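Acyl-coenzyme A oxidase acox-1.1 (Caenorhabditis elegans, PDB 5K3H) catalyses the FAD-dependent desaturation of acyl-CoA to (2E)-enoyl-CoA, with release of H2O2, in the first step of peroxisomal beta-oxidation. Local coordinates at residues 45-50 / 98-103; 214-219 / 276-281; 305-310 / 616-621; 508-513 / 518-523. All coordinates share one frame; numbering follows the deposited sequence.

Contact 1: 45-50 / 98-103; sequences REITAK and LYHLNN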
loop_
_atom_site.group_PDB
_atom_site.type_symbol
_atom_site.label_atom_id
_atom_site.label_comp_id
_atom_site.label_asym_id
_atom_site.label_seq_id
_atom_site.Cartn_x
_atom_site.Cartn_y
_atom_site.Cartn_z
ATOM N N ARG B 45 -2.064 -10.782 29.669
ATOM C CA ARG B 45 -1.030 -10.096 30.435
ATOM C C ARG B 45 -0.157 -11.085 31.190
ATOM O O ARG B 45 1.058 -10.877 31.297
ATOM C CB ARG B 45 -1.662 -9.082 31.389
ATOM C CG ARG B 45 -2.466 -8.038 30.620
ATOM C CD ARG B 45 -2.804 -6.812 31.428
ATOM N NE ARG B 45 -3.708 -7.099 32.541
ATOM C CZ ARG B 45 -5.027 -7.187 32.425
ATOM N NH1 ARG B 45 -5.609 -7.032 31.239
ATOM N NH2 ARG B 45 -5.762 -7.443 33.491
ATOM N N GLU B 46 -0.755 -12.176 31.709
ATOM C CA GLU B 46 0.020 -13.193 32.415
ATOM C C GLU B 46 0.940 -13.943 31.470
ATOM O O GLU B 46 2.096 -14.213 31.812
ATOM C CB GLU B 46 -0.910 -14.176 33.129
ATOM C CG GLU B 46 -1.724 -13.560 34.240
ATOM C CD GLU B 46 -2.661 -14.551 34.918
ATOM O OE1 GLU B 46 -2.717 -15.714 34.487
ATOM O OE2 GLU B 46 -3.370 -14.168 35.870
ATOM N N ILE B 47 0.433 -14.301 30.287
ATOM C CA ILE B 47 1.249 -14.955 29.265
ATOM C C ILE B 47 2.435 -14.079 28.878
ATOM O O ILE B 47 3.568 -14.561 28.741
ATOM C CB ILE B 47 0.393 -15.301 28.035
ATOM C CG1 ILE B 47 -0.602 -16.413 28.340
ATOM C CG2 ILE B 47 1.271 -15.635 26.848
ATOM C CD1 ILE B 47 -1.711 -16.496 27.306
ATOM N N THR B 48 2.180 -12.787 28.657
ATOM C CA THR B 48 3.243 -11.851 28.302
ATOM C C THR B 48 4.296 -11.785 29.395
ATOM O O THR B 48 5.497 -11.831 29.112
ATOM C CB THR B 48 2.626 -10.475 28.025
ATOM O OG1 THR B 48 1.810 -10.569 26.863
ATOM C CG2 THR B 48 3.670 -9.382 27.823
ATOM N N ALA B 49 3.859 -11.662 30.656
ATOM C CA ALA B 49 4.792 -11.592 31.774
ATOM C C ALA B 49 5.603 -12.878 31.894
ATOM O O ALA B 49 6.819 -12.841 32.117
ATOM C CB ALA B 49 4.028 -11.315 33.065
ATOM N N LYS B 50 4.963 -14.024 31.692
ATOM C CA LYS B 50 5.703 -15.275 31.742
ATOM C C LYS B 50 6.763 -15.321 30.643
ATOM O O LYS B 50 7.915 -15.700 30.891
ATOM C CB LYS B 50 4.729 -16.452 31.634
ATOM C CG LYS B 50 5.381 -17.838 31.683
ATOM C CD LYS B 50 6.119 -18.066 33.008
ATOM C CE LYS B 50 6.560 -19.513 33.145
ATOM N NZ LYS B 50 7.136 -19.788 34.508
ATOM N N LEU B 98 -3.279 -19.583 22.609
ATOM C CA LEU B 98 -2.273 -19.972 21.622
ATOM C C LEU B 98 -2.122 -18.900 20.543
ATOM O O LEU B 98 -1.012 -18.601 20.100
ATOM C CB LEU B 98 -2.654 -21.324 21.004
ATOM C CG LEU B 98 -1.762 -21.993 19.961
ATOM C CD1 LEU B 98 -0.414 -22.381 20.555
ATOM C CD2 LEU B 98 -2.438 -23.227 19.390
ATOM N N TYR B 99 -3.229 -18.282 20.136
ATOM C CA TYR B 99 -3.159 -17.192 19.175
ATOM C C TYR B 99 -2.287 -16.061 19.718
ATOM O O TYR B 99 -1.393 -15.559 19.027
ATOM C CB TYR B 99 -4.578 -16.714 18.870
ATOM C CG TYR B 99 -4.671 -15.674 17.789
ATOM C CD1 TYR B 99 -4.318 -15.982 16.483
ATOM C CD2 TYR B 99 -5.105 -14.382 18.069
ATOM C CE1 TYR B 99 -4.401 -15.053 15.485
ATOM C CE2 TYR B 99 -5.193 -13.438 17.070
ATOM C CZ TYR B 99 -4.835 -13.779 15.776
ATOM O OH TYR B 99 -4.897 -12.847 14.754
ATOM N N HIS B 100 -2.513 -15.670 20.977
ATOM C CA HIS B 100 -1.672 -14.659 21.619
ATOM C C HIS B 100 -0.223 -15.129 21.754
ATOM O O HIS B 100 0.714 -14.405 21.386
ATOM C CB HIS B 100 -2.262 -14.295 22.982
ATOM C CG HIS B 100 -1.430 -13.332 23.770
ATOM N ND1 HIS B 100 -1.133 -12.062 23.322
ATOM C CD2 HIS B 100 -0.903 -13.427 25.017
ATOM C CE1 HIS B 100 -0.416 -11.434 24.240
ATOM N NE2 HIS B 100 -0.255 -12.243 25.275
ATOM N N LEU B 101 -0.019 -16.347 22.263
ATOM C CA LEU B 101 1.328 -16.882 22.408
ATOM C C LEU B 101 2.098 -16.827 21.090
ATOM O O LEU B 101 3.249 -16.374 21.049
ATOM C CB LEU B 101 1.244 -18.324 22.928
ATOM C CG LEU B 101 2.499 -19.196 23.035
ATOM C CD1 LEU B 101 3.456 -18.707 24.117
ATOM C CD2 LEU B 101 2.088 -20.650 23.266
ATOM N N ASN B 102 1.463 -17.240 19.990
ATOM C CA ASN B 102 2.152 -17.212 18.707
ATOM C C ASN B 102 2.465 -15.781 18.267
ATOM O O ASN B 102 3.537 -15.528 17.701
ATOM C CB ASN B 102 1.342 -17.968 17.650
ATOM C CG ASN B 102 1.499 -19.521 17.761
ATOM O OD1 ASN B 102 2.401 -20.044 18.450
ATOM N ND2 ASN B 102 0.608 -20.245 17.090
ATOM N N ASN B 103 1.551 -14.828 18.515
ATOM C CA ASN B 103 1.805 -13.430 18.132
ATOM C C ASN B 103 3.031 -12.868 18.844
ATOM O O ASN B 103 3.834 -12.160 18.227
ATOM C CB ASN B 103 0.603 -12.542 18.461
ATOM C CG ASN B 103 -0.603 -12.829 17.614
ATOM O OD1 ASN B 103 -0.496 -13.269 16.471
ATOM N ND2 ASN B 103 -1.781 -12.581 18.180
#
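Ile47 and Thr48 of helix 38-52 meet the imidazole of His100 on helix 97-105. Ile47 comes first along the chain. Its CB points toward the other helix, and its CG2 lies 3.6 Å from CD2 of His100. CB of Ile47 is in the plane of the ring, at its edge, while CG2 approaches obliquely. With CG anti to the backbone N (chi1 176°), His100 carries its ring across to helix 38-52. Thr48 follows. Its OG1 lies near the ring plane, at the edge, 3.1 Å from NE2 of His100. The hydroxyl is hydrogen-bonded to Glu104, its strongest polar partner, and to the carbonyl of Arg44. The imidazole edge is thus met by a branched aliphatic chain and by a hydroxyl. The segments come closest at Ile47 and Leu101, whose CA atoms are 7.1 Å apart. This is buried helix-helix packing within the acyl-CoA oxidase N-terminal region, away from the FAD, ATP and substrate sites.

Contact 2: 214-219 / 276-281; sequences GPHTFM and GTYIKP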
loop_
_atom_site.group_PDB
_atom_site.type_symbol
_atom_site.label_atom_id
_atom_site.label_comp_id
_atom_site.label_asym_id
_atom_site.label_seq_id
_atom_site.Cartn_x
_atom_site.Cartn_y
_atom_site.Cartn_z
ATOM N N GLY B 214 -16.298 -34.175 -9.540
ATOM C CA GLY B 214 -16.045 -32.883 -8.952
ATOM C C GLY B 214 -14.951 -32.915 -7.905
ATOM O O GLY B 214 -14.347 -33.964 -7.635
ATOM N N PRO B 215 -14.688 -31.762 -7.282
ATOM C CA PRO B 215 -13.561 -31.666 -6.342
ATOM C C PRO B 215 -13.840 -32.425 -5.054
ATOM O O PRO B 215 -14.919 -32.304 -4.463
ATOM C CB PRO B 215 -13.423 -30.157 -6.097
ATOM C CG PRO B 215 -14.723 -29.593 -6.439
ATOM C CD PRO B 215 -15.311 -30.453 -7.525
ATOM N N HIS B 216 -12.860 -33.236 -4.651
ATOM C CA HIS B 216 -12.824 -33.981 -3.401
ATOM C C HIS B 216 -11.439 -33.828 -2.779
ATOM O O HIS B 216 -10.488 -33.393 -3.437
ATOM C CB HIS B 216 -13.143 -35.458 -3.634
ATOM C CG HIS B 216 -14.570 -35.719 -3.989
ATOM N ND1 HIS B 216 -15.112 -35.362 -5.203
ATOM C CD2 HIS B 216 -15.568 -36.309 -3.289
ATOM C CE1 HIS B 216 -16.383 -35.732 -5.242
ATOM N NE2 HIS B 216 -16.687 -36.304 -4.091
ATOM N N THR B 217 -11.309 -34.187 -1.505
ATOM C CA THR B 217 -10.044 -33.993 -0.802
ATOM C C THR B 217 -9.416 -35.321 -0.374
ATOM O O THR B 217 -10.110 -36.273 0.023
ATOM C CB THR B 217 -10.220 -33.036 0.408
ATOM O OG1 THR B 217 -11.152 -33.581 1.346
ATOM C CG2 THR B 217 -10.714 -31.674 -0.053
ATOM N N PHE B 218 -8.086 -35.356 -0.440
ATOM C CA PHE B 218 -7.325 -36.582 -0.254
ATOM C C PHE B 218 -6.150 -36.305 0.665
ATOM O O PHE B 218 -5.469 -35.279 0.536
ATOM C CB PHE B 218 -6.792 -37.158 -1.587
ATOM C CG PHE B 218 -7.862 -37.406 -2.624
ATOM C CD1 PHE B 218 -8.441 -38.661 -2.756
ATOM C CD2 PHE B 218 -8.351 -36.369 -3.403
ATOM C CE1 PHE B 218 -9.435 -38.891 -3.676
ATOM C CE2 PHE B 218 -9.343 -36.603 -4.344
ATOM C CZ PHE B 218 -9.884 -37.858 -4.470
ATOM N N MET B 219 -5.887 -37.242 1.571
ATOM C CA MET B 219 -4.655 -37.190 2.340
ATOM C C MET B 219 -3.533 -37.679 1.439
ATOM O O MET B 219 -3.654 -38.736 0.822
ATOM C CB MET B 219 -4.767 -38.043 3.606
ATOM C CG MET B 219 -3.499 -38.073 4.442
ATOM S SD MET B 219 -2.993 -36.425 5.019
ATOM C CE MET B 219 -4.192 -36.198 6.310
ATOM N N GLY B 276 -15.630 -48.991 -6.644
ATOM C CA GLY B 276 -15.837 -47.695 -7.253
ATOM C C GLY B 276 -17.197 -47.077 -7.063
ATOM O O GLY B 276 -17.432 -45.983 -7.597
ATOM N N THR B 277 -18.104 -47.738 -6.347
ATOM C CA THR B 277 -19.436 -47.191 -6.139
ATOM C C THR B 277 -19.343 -45.938 -5.285
ATOM O O THR B 277 -18.673 -45.935 -4.245
ATOM C CB THR B 277 -20.341 -48.220 -5.454
ATOM O OG1 THR B 277 -20.287 -49.464 -6.166
ATOM C CG2 THR B 277 -21.785 -47.725 -5.364
ATOM N N TYR B 278 -20.031 -44.883 -5.725
ATOM C CA TYR B 278 -20.015 -43.562 -5.096
ATOM C C TYR B 278 -21.318 -43.318 -4.343
ATOM O O TYR B 278 -22.402 -43.386 -4.934
ATOM C CB TYR B 278 -19.831 -42.479 -6.157
ATOM C CG TYR B 278 -19.727 -41.074 -5.639
ATOM C CD1 TYR B 278 -18.555 -40.613 -5.087
ATOM C CD2 TYR B 278 -20.805 -40.191 -5.731
ATOM C CE1 TYR B 278 -18.448 -39.320 -4.644
ATOM C CE2 TYR B 278 -20.709 -38.870 -5.282
ATOM C CZ TYR B 278 -19.524 -38.440 -4.729
ATOM O OH TYR B 278 -19.377 -37.138 -4.252
ATOM N N ILE B 279 -21.212 -43.013 -3.051
ATOM C CA ILE B 279 -22.373 -42.704 -2.220
ATOM C C ILE B 279 -22.151 -41.336 -1.593
ATOM O O ILE B 279 -21.183 -41.145 -0.844
ATOM C CB ILE B 279 -22.623 -43.766 -1.130
ATOM C CG1 ILE B 279 -22.787 -45.165 -1.727
ATOM C CG2 ILE B 279 -23.859 -43.423 -0.331
ATOM C CD1 ILE B 279 -21.552 -46.039 -1.608
ATOM N N LYS B 280 -23.055 -40.393 -1.879
ATOM C CA LYS B 280 -23.079 -39.082 -1.222
ATOM C C LYS B 280 -24.385 -38.911 -0.451
ATOM O O LYS B 280 -25.383 -38.425 -1.006
ATOM C CB LYS B 280 -22.902 -37.953 -2.236
ATOM C CG LYS B 280 -23.002 -36.555 -1.621
ATOM C CD LYS B 280 -21.767 -35.702 -1.891
ATOM C CE LYS B 280 -22.098 -34.520 -2.807
ATOM N NZ LYS B 280 -20.909 -33.640 -3.068
ATOM N N PRO B 281 -24.427 -39.289 0.840
ATOM C CA PRO B 281 -25.670 -39.176 1.628
ATOM C C PRO B 281 -26.066 -37.736 1.928
ATOM O O PRO B 281 -27.251 -37.436 1.780
ATOM C CB PRO B 281 -25.342 -39.920 2.932
ATOM C CG PRO B 281 -24.125 -40.758 2.614
ATOM C CD PRO B 281 -23.358 -39.970 1.590
#
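The hydroxyl of Tyr278 lies at the edge of the His216 imidazole, near its plane, and NE2 of His216 lies at the edge of the phenol. The two ring planes are 80° apart. NE2 of His216 is 2.8 Å from OH of Tyr278. This is a hydrogen bond in which either atom could be the donor, and its angle is 152°. At another edge ND1 of His216 donates to O of Gly214, at 2.9 Å. That oxygen lies in the ring plane, but the donor sits above the carbonyl plane of Gly214. The Tyr278 ring also meets the ring of Phe213. The two side chains come from opposite directions. Tyr278 has CG anti to its backbone N (chi1 -177°) and stretches its hydroxyl toward strand 211-221. The nearest CA atoms, those of His216 and Lys280, are 11.7 Å from each other. Both side chains also touch Met206 on strand 199-208, the antiparallel neighbour of strand 211-221. The contact therefore ties the short strand 278-279 to the larger mixed sheet at the protein surface. Both imidazole nitrogens are engaged, which fixes the rotation of the ring. Since ND1 donates, NE2 would probably accept from the tyrosine hydroxyl if His216 is neutral.

Contact 3: 305-310 / 616-621; sequences MLSYAL and DSWEFS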
loop_
_atom_site.group_PDB
_atom_site.type_symbol
_atom_site.label_atom_id
_atom_site.label_comp_id
_atom_site.label_asym_id
_atom_site.label_seq_id
_atom_site.Cartn_x
_atom_site.Cartn_y
_atom_site.Cartn_z
ATOM N N MET B 305 -4.142 -6.301 13.371
ATOM C CA MET B 305 -3.137 -5.672 12.517
ATOM C C MET B 305 -3.368 -4.179 12.413
ATOM O O MET B 305 -2.422 -3.395 12.487
ATOM C CB MET B 305 -3.163 -6.257 11.112
ATOM C CG MET B 305 -3.110 -7.748 11.064
ATOM S SD MET B 305 -1.433 -8.323 11.173
ATOM C CE MET B 305 -1.446 -9.085 9.595
ATOM N N LEU B 306 -4.621 -3.769 12.173
ATOM C CA LEU B 306 -4.927 -2.343 12.094
ATOM C C LEU B 306 -4.565 -1.670 13.393
ATOM O O LEU B 306 -3.902 -0.632 13.398
ATOM C CB LEU B 306 -6.408 -2.133 11.735
ATOM C CG LEU B 306 -6.977 -0.725 11.459
ATOM C CD1 LEU B 306 -6.157 0.075 10.482
ATOM C CD2 LEU B 306 -8.414 -0.805 10.962
ATOM N N SER B 307 -4.884 -2.314 14.506
ATOM C CA SER B 307 -4.540 -1.752 15.806
ATOM C C SER B 307 -3.020 -1.738 16.035
ATOM O O SER B 307 -2.499 -0.786 16.634
ATOM C CB SER B 307 -5.278 -2.520 16.908
ATOM O OG SER B 307 -5.095 -1.903 18.181
ATOM N N TYR B 308 -2.275 -2.754 15.561
ATOM C CA TYR B 308 -0.814 -2.645 15.582
ATOM C C TYR B 308 -0.379 -1.330 14.973
ATOM O O TYR B 308 0.388 -0.572 15.580
ATOM C CB TYR B 308 -0.122 -3.768 14.797
ATOM C CG TYR B 308 -0.053 -5.133 15.420
ATOM C CD1 TYR B 308 -0.241 -5.331 16.785
ATOM C CD2 TYR B 308 0.175 -6.251 14.618
ATOM C CE1 TYR B 308 -0.193 -6.614 17.327
ATOM C CE2 TYR B 308 0.228 -7.529 15.154
ATOM C CZ TYR B 308 0.035 -7.704 16.502
ATOM O OH TYR B 308 0.087 -8.986 17.020
ATOM N N ALA B 309 -0.846 -1.058 13.744
ATOM C CA ALA B 309 -0.382 0.118 13.016
ATOM C C ALA B 309 -0.795 1.410 13.711
ATOM O O ALA B 309 -0.011 2.364 13.775
ATOM C CB ALA B 309 -0.905 0.078 11.583
ATOM N N LEU B 310 -2.000 1.447 14.288
ATOM C CA LEU B 310 -2.457 2.686 14.909
ATOM C C LEU B 310 -1.761 2.941 16.240
ATOM O O LEU B 310 -1.446 4.095 16.566
ATOM C CB LEU B 310 -3.976 2.648 15.080
ATOM C CG LEU B 310 -4.734 2.696 13.746
ATOM C CD1 LEU B 310 -6.161 2.206 13.955
ATOM C CD2 LEU B 310 -4.712 4.091 13.187
ATOM N N ASP B 616 -3.816 1.640 23.691
ATOM C CA ASP B 616 -3.180 0.894 24.774
ATOM C C ASP B 616 -4.055 -0.248 25.274
ATOM O O ASP B 616 -3.535 -1.235 25.790
ATOM C CB ASP B 616 -2.869 1.779 25.978
ATOM C CG ASP B 616 -1.692 2.680 25.765
ATOM O OD1 ASP B 616 -0.800 2.361 24.936
ATOM O OD2 ASP B 616 -1.627 3.701 26.503
ATOM N N SER B 617 -5.378 -0.097 25.200
ATOM C CA SER B 617 -6.274 -1.117 25.732
ATOM C C SER B 617 -6.150 -2.443 25.002
ATOM O O SER B 617 -6.631 -3.458 25.515
ATOM C CB SER B 617 -7.717 -0.624 25.705
ATOM O OG SER B 617 -7.885 0.496 26.574
ATOM N N TRP B 618 -5.572 -2.464 23.798
ATOM C CA TRP B 618 -5.318 -3.743 23.143
ATOM C C TRP B 618 -4.144 -4.491 23.769
ATOM O O TRP B 618 -3.955 -5.678 23.473
ATOM C CB TRP B 618 -5.077 -3.511 21.664
ATOM C CG TRP B 618 -6.294 -3.065 20.999
ATOM C CD1 TRP B 618 -6.897 -1.855 21.137
ATOM C CD2 TRP B 618 -7.079 -3.806 20.076
ATOM N NE1 TRP B 618 -8.025 -1.796 20.358
ATOM C CE2 TRP B 618 -8.155 -2.988 19.692
ATOM C CE3 TRP B 618 -6.973 -5.080 19.523
ATOM C CZ2 TRP B 618 -9.119 -3.400 18.778
ATOM C CZ3 TRP B 618 -7.942 -5.493 18.610
ATOM C CH2 TRP B 618 -8.996 -4.648 18.249
ATOM N N GLU B 619 -3.339 -3.792 24.568
ATOM C CA GLU B 619 -2.284 -4.347 25.403
ATOM C C GLU B 619 -1.337 -5.245 24.606
ATOM O O GLU B 619 -1.241 -6.453 24.826
ATOM C CB GLU B 619 -2.914 -5.048 26.605
ATOM C CG GLU B 619 -3.610 -4.035 27.490
ATOM C CD GLU B 619 -4.095 -4.623 28.760
ATOM O OE1 GLU B 619 -4.509 -5.807 28.747
ATOM O OE2 GLU B 619 -4.048 -3.913 29.777
ATOM N N PHE B 620 -0.623 -4.597 23.674
ATOM C CA PHE B 620 0.465 -5.222 22.922
ATOM C C PHE B 620 1.800 -4.857 23.561
ATOM O O PHE B 620 2.155 -3.671 23.636
ATOM C CB PHE B 620 0.466 -4.774 21.469
ATOM C CG PHE B 620 -0.815 -5.027 20.758
ATOM C CD1 PHE B 620 -1.413 -6.289 20.789
ATOM C CD2 PHE B 620 -1.420 -4.026 20.029
ATOM C CE1 PHE B 620 -2.590 -6.530 20.127
ATOM C CE2 PHE B 620 -2.607 -4.268 19.372
ATOM C CZ PHE B 620 -3.184 -5.523 19.429
ATOM N N SER B 621 2.551 -5.871 23.988
ATOM C CA SER B 621 3.902 -5.637 24.467
ATOM C C SER B 621 4.818 -5.270 23.298
ATOM O O SER B 621 4.497 -5.504 22.128
ATOM C CB SER B 621 4.425 -6.881 25.180
ATOM O OG SER B 621 4.654 -7.928 24.253
#
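Tyr308 and Ser307 of helix 300-319 pack against Phe620 and Trp618 in the loop after helix 590-616. The ring-ring interaction is T-shaped. Tyr308 turns its edge to the face of Phe620, with centroids 4.7 Å apart and planes at 69°. CE1 of Tyr308 stands over the centre of the Phe620 ring, 3.5 Å above its plane. The opposite face of that ring carries the carbonyl oxygen of Trp618, set toward the rim. A CH-pi contact forms beside it. CB of Ser307 lies 4.0 Å from the centroid of the six-membered ring of Trp618, over the face. Ser307 has OG anti to the backbone N (chi1 -173°), which places the hydroxyl over one indole face, toward the rim, 3.3 Å from CG of Trp618. The same OG is near the edge of Phe620, 3.6 Å from its CE2. The phenol OH of Tyr308 bonds to Glu624. All four side chains are buried, and aromatic surface carries the attachment between the segments, while the tyrosine hydroxyl has its polar partner in the neighbouring helix 622-625.

Contact 4: 508-513 / 518-523; sequences NKFFGL and EKREIA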
loop_
_atom_site.group_PDB
_atom_site.type_symbol
_atom_site.label_atom_id
_atom_site.label_comp_id
_atom_site.label_asym_id
_atom_site.label_seq_id
_atom_site.Cartn_x
_atom_site.Cartn_y
_atom_site.Cartn_z
ATOM N N ASN B 508 -32.126 -3.866 -10.628
ATOM C CA ASN B 508 -32.969 -3.470 -11.749
ATOM C C ASN B 508 -32.152 -3.205 -13.002
ATOM O O ASN B 508 -32.656 -3.418 -14.114
ATOM C CB ASN B 508 -33.801 -2.246 -11.396
ATOM C CG ASN B 508 -34.964 -2.598 -10.516
ATOM O OD1 ASN B 508 -35.450 -3.732 -10.561
ATOM N ND2 ASN B 508 -35.438 -1.643 -9.732
ATOM N N LYS B 509 -30.902 -2.747 -12.858
ATOM C CA LYS B 509 -30.043 -2.625 -14.038
ATOM C C LYS B 509 -29.807 -3.997 -14.667
ATOM O O LYS B 509 -29.905 -4.164 -15.888
ATOM C CB LYS B 509 -28.713 -1.960 -13.679
ATOM C CG LYS B 509 -27.755 -1.900 -14.873
ATOM C CD LYS B 509 -26.380 -1.327 -14.509
ATOM C CE LYS B 509 -25.514 -1.143 -15.763
ATOM N NZ LYS B 509 -24.205 -0.487 -15.444
ATOM N N PHE B 510 -29.487 -4.988 -13.831
ATOM C CA PHE B 510 -29.322 -6.361 -14.292
ATOM C C PHE B 510 -30.625 -6.896 -14.894
ATOM O O PHE B 510 -30.645 -7.375 -16.034
ATOM C CB PHE B 510 -28.834 -7.210 -13.110
ATOM C CG PHE B 510 -28.784 -8.680 -13.372
ATOM C CD1 PHE B 510 -28.079 -9.191 -14.453
ATOM C CD2 PHE B 510 -29.422 -9.559 -12.519
ATOM C CE1 PHE B 510 -28.022 -10.558 -14.676
ATOM C CE2 PHE B 510 -29.372 -10.911 -12.738
ATOM C CZ PHE B 510 -28.675 -11.412 -13.818
ATOM N N PHE B 511 -31.728 -6.813 -14.140
ATOM C CA PHE B 511 -33.021 -7.254 -14.654
ATOM C C PHE B 511 -33.386 -6.519 -15.938
ATOM O O PHE B 511 -33.844 -7.136 -16.907
ATOM C CB PHE B 511 -34.119 -7.008 -13.622
ATOM C CG PHE B 511 -33.927 -7.726 -12.311
ATOM C CD1 PHE B 511 -33.319 -8.968 -12.253
ATOM C CD2 PHE B 511 -34.363 -7.137 -11.121
ATOM C CE1 PHE B 511 -33.153 -9.618 -11.032
ATOM C CE2 PHE B 511 -34.202 -7.775 -9.902
ATOM C CZ PHE B 511 -33.597 -9.023 -9.855
ATOM N N GLY B 512 -33.168 -5.202 -15.981
ATOM C CA GLY B 512 -33.599 -4.441 -17.143
ATOM C C GLY B 512 -32.910 -4.863 -18.424
ATOM O O GLY B 512 -33.546 -4.958 -19.472
ATOM N N LEU B 513 -31.599 -5.122 -18.359
ATOM C CA LEU B 513 -30.843 -5.546 -19.538
ATOM C C LEU B 513 -31.320 -6.899 -20.051
ATOM O O LEU B 513 -31.360 -7.128 -21.267
ATOM C CB LEU B 513 -29.343 -5.593 -19.230
ATOM C CG LEU B 513 -28.661 -4.227 -19.127
ATOM C CD1 LEU B 513 -27.280 -4.366 -18.493
ATOM C CD2 LEU B 513 -28.561 -3.556 -20.461
ATOM N N GLU B 518 -30.716 -9.038 -23.298
ATOM C CA GLU B 518 -29.336 -9.384 -23.000
ATOM C C GLU B 518 -29.270 -10.760 -22.365
ATOM O O GLU B 518 -30.141 -11.136 -21.577
ATOM C CB GLU B 518 -28.724 -8.353 -22.059
ATOM C CG GLU B 518 -28.549 -7.002 -22.709
ATOM C CD GLU B 518 -27.196 -6.845 -23.353
ATOM O OE1 GLU B 518 -26.506 -7.894 -23.539
ATOM O OE2 GLU B 518 -26.867 -5.672 -23.705
ATOM N N LYS B 519 -28.204 -11.489 -22.675
ATOM C CA LYS B 519 -27.995 -12.792 -22.080
ATOM C C LYS B 519 -27.848 -12.514 -20.590
ATOM O O LYS B 519 -27.492 -11.404 -20.195
ATOM C CB LYS B 519 -26.729 -13.446 -22.630
ATOM C CG LYS B 519 -26.982 -14.718 -23.422
ATOM C CD LYS B 519 -26.835 -14.478 -24.915
ATOM C CE LYS B 519 -26.974 -15.773 -25.698
ATOM N NZ LYS B 519 -27.683 -15.567 -26.992
ATOM N N ARG B 520 -28.127 -13.513 -19.765
ATOM C CA ARG B 520 -28.045 -13.351 -18.316
ATOM C C ARG B 520 -26.640 -12.953 -17.871
ATOM O O ARG B 520 -26.445 -11.907 -17.246
ATOM C CB ARG B 520 -28.499 -14.651 -17.643
ATOM C CG ARG B 520 -28.230 -14.759 -16.157
ATOM C CD ARG B 520 -29.020 -15.902 -15.543
ATOM N NE ARG B 520 -29.702 -15.457 -14.321
ATOM C CZ ARG B 520 -30.971 -15.046 -14.267
ATOM N NH1 ARG B 520 -31.730 -15.024 -15.362
ATOM N NH2 ARG B 520 -31.491 -14.656 -13.111
ATOM N N GLU B 521 -25.637 -13.721 -18.288
ATOM C CA GLU B 521 -24.286 -13.552 -17.765
ATOM C C GLU B 521 -23.633 -12.268 -18.271
ATOM O O GLU B 521 -22.762 -11.705 -17.600
ATOM C CB GLU B 521 -23.444 -14.776 -18.146
ATOM C CG GLU B 521 -24.071 -16.159 -17.837
ATOM C CD GLU B 521 -24.777 -16.793 -19.068
ATOM O OE1 GLU B 521 -25.550 -16.091 -19.770
ATOM O OE2 GLU B 521 -24.521 -17.989 -19.367
ATOM N N ILE B 522 -24.022 -11.807 -19.457
ATOM C CA ILE B 522 -23.526 -10.536 -19.967
ATOM C C ILE B 522 -24.214 -9.373 -19.269
ATOM O O ILE B 522 -23.594 -8.332 -19.008
ATOM C CB ILE B 522 -23.708 -10.489 -21.497
ATOM C CG1 ILE B 522 -22.726 -11.453 -22.155
ATOM C CG2 ILE B 522 -23.536 -9.092 -22.039
ATOM C CD1 ILE B 522 -22.788 -11.435 -23.640
ATOM N N ALA B 523 -25.516 -9.513 -19.012
ATOM C CA ALA B 523 -26.227 -8.526 -18.216
ATOM C C ALA B 523 -25.605 -8.403 -16.830
ATOM O O ALA B 523 -25.460 -7.293 -16.302
ATOM C CB ALA B 523 -27.698 -8.907 -18.112
#
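Phe510 reaches from helix 489-515 to the first turn of helix 520-553. From CB, its CG is anti to the backbone N (chi1 172°), and the ring leans toward the second helix. CD1 of Phe510 meets the methyl CB of Ala523 at 3.7 Å and lies close to its carbonyl carbon. CE1 of Phe510 is 3.3 Å from O of Arg520, which sits at the ring edge, near its plane. At the tip, CZ of Phe510 lies 4.1 Å from CG of Arg520. CZ also stands over the rim of one guanidinium face, with the two planes 85° apart. Leu513 packs its CB on CB of Ala523 and, at 3.8 Å, on CG of Glu518. The Leu513 and Glu518 side chains run side by side, and the carboxylate pairs with Lys526. One backbone bond joins the segments, from N of Glu518 to O of Leu513, at 2.9 Å and 153°. Phe510 also meets Trp524 edge-to-face, and Glu521 is hydrogen-bonded to the backbone N of Lys327 of the second subunit. This is the short connection of a helical hairpin at the dimer interface. Apolar packing fills the inside of the bend, while the backbone bond ties its two ends.

In the fold
Contacts 1 and 3 are buried, contact 2 is at the surface and contact 4 is partly buried. Contacts 1 and 3 are neighbours, with centres about 14 Å apart. A salt bridge from Arg45 to Glu619 joins them, as does packing of Thr48 on Ser621 and Asn103 on Tyr308, linking the N-terminal helices to the loop 616-621 on the same side of the chain's centre. Contact 3 is largely aromatic, whereas contact 1 centres on a single imidazole. Contact 2 is the one in the beta region and rests on a polar side-chain bond. Contact 4 lies about 46 Å from contact 3, centre to centre. It closes a hairpin between successive helices, nested within the long chain loop that contact 3 closes.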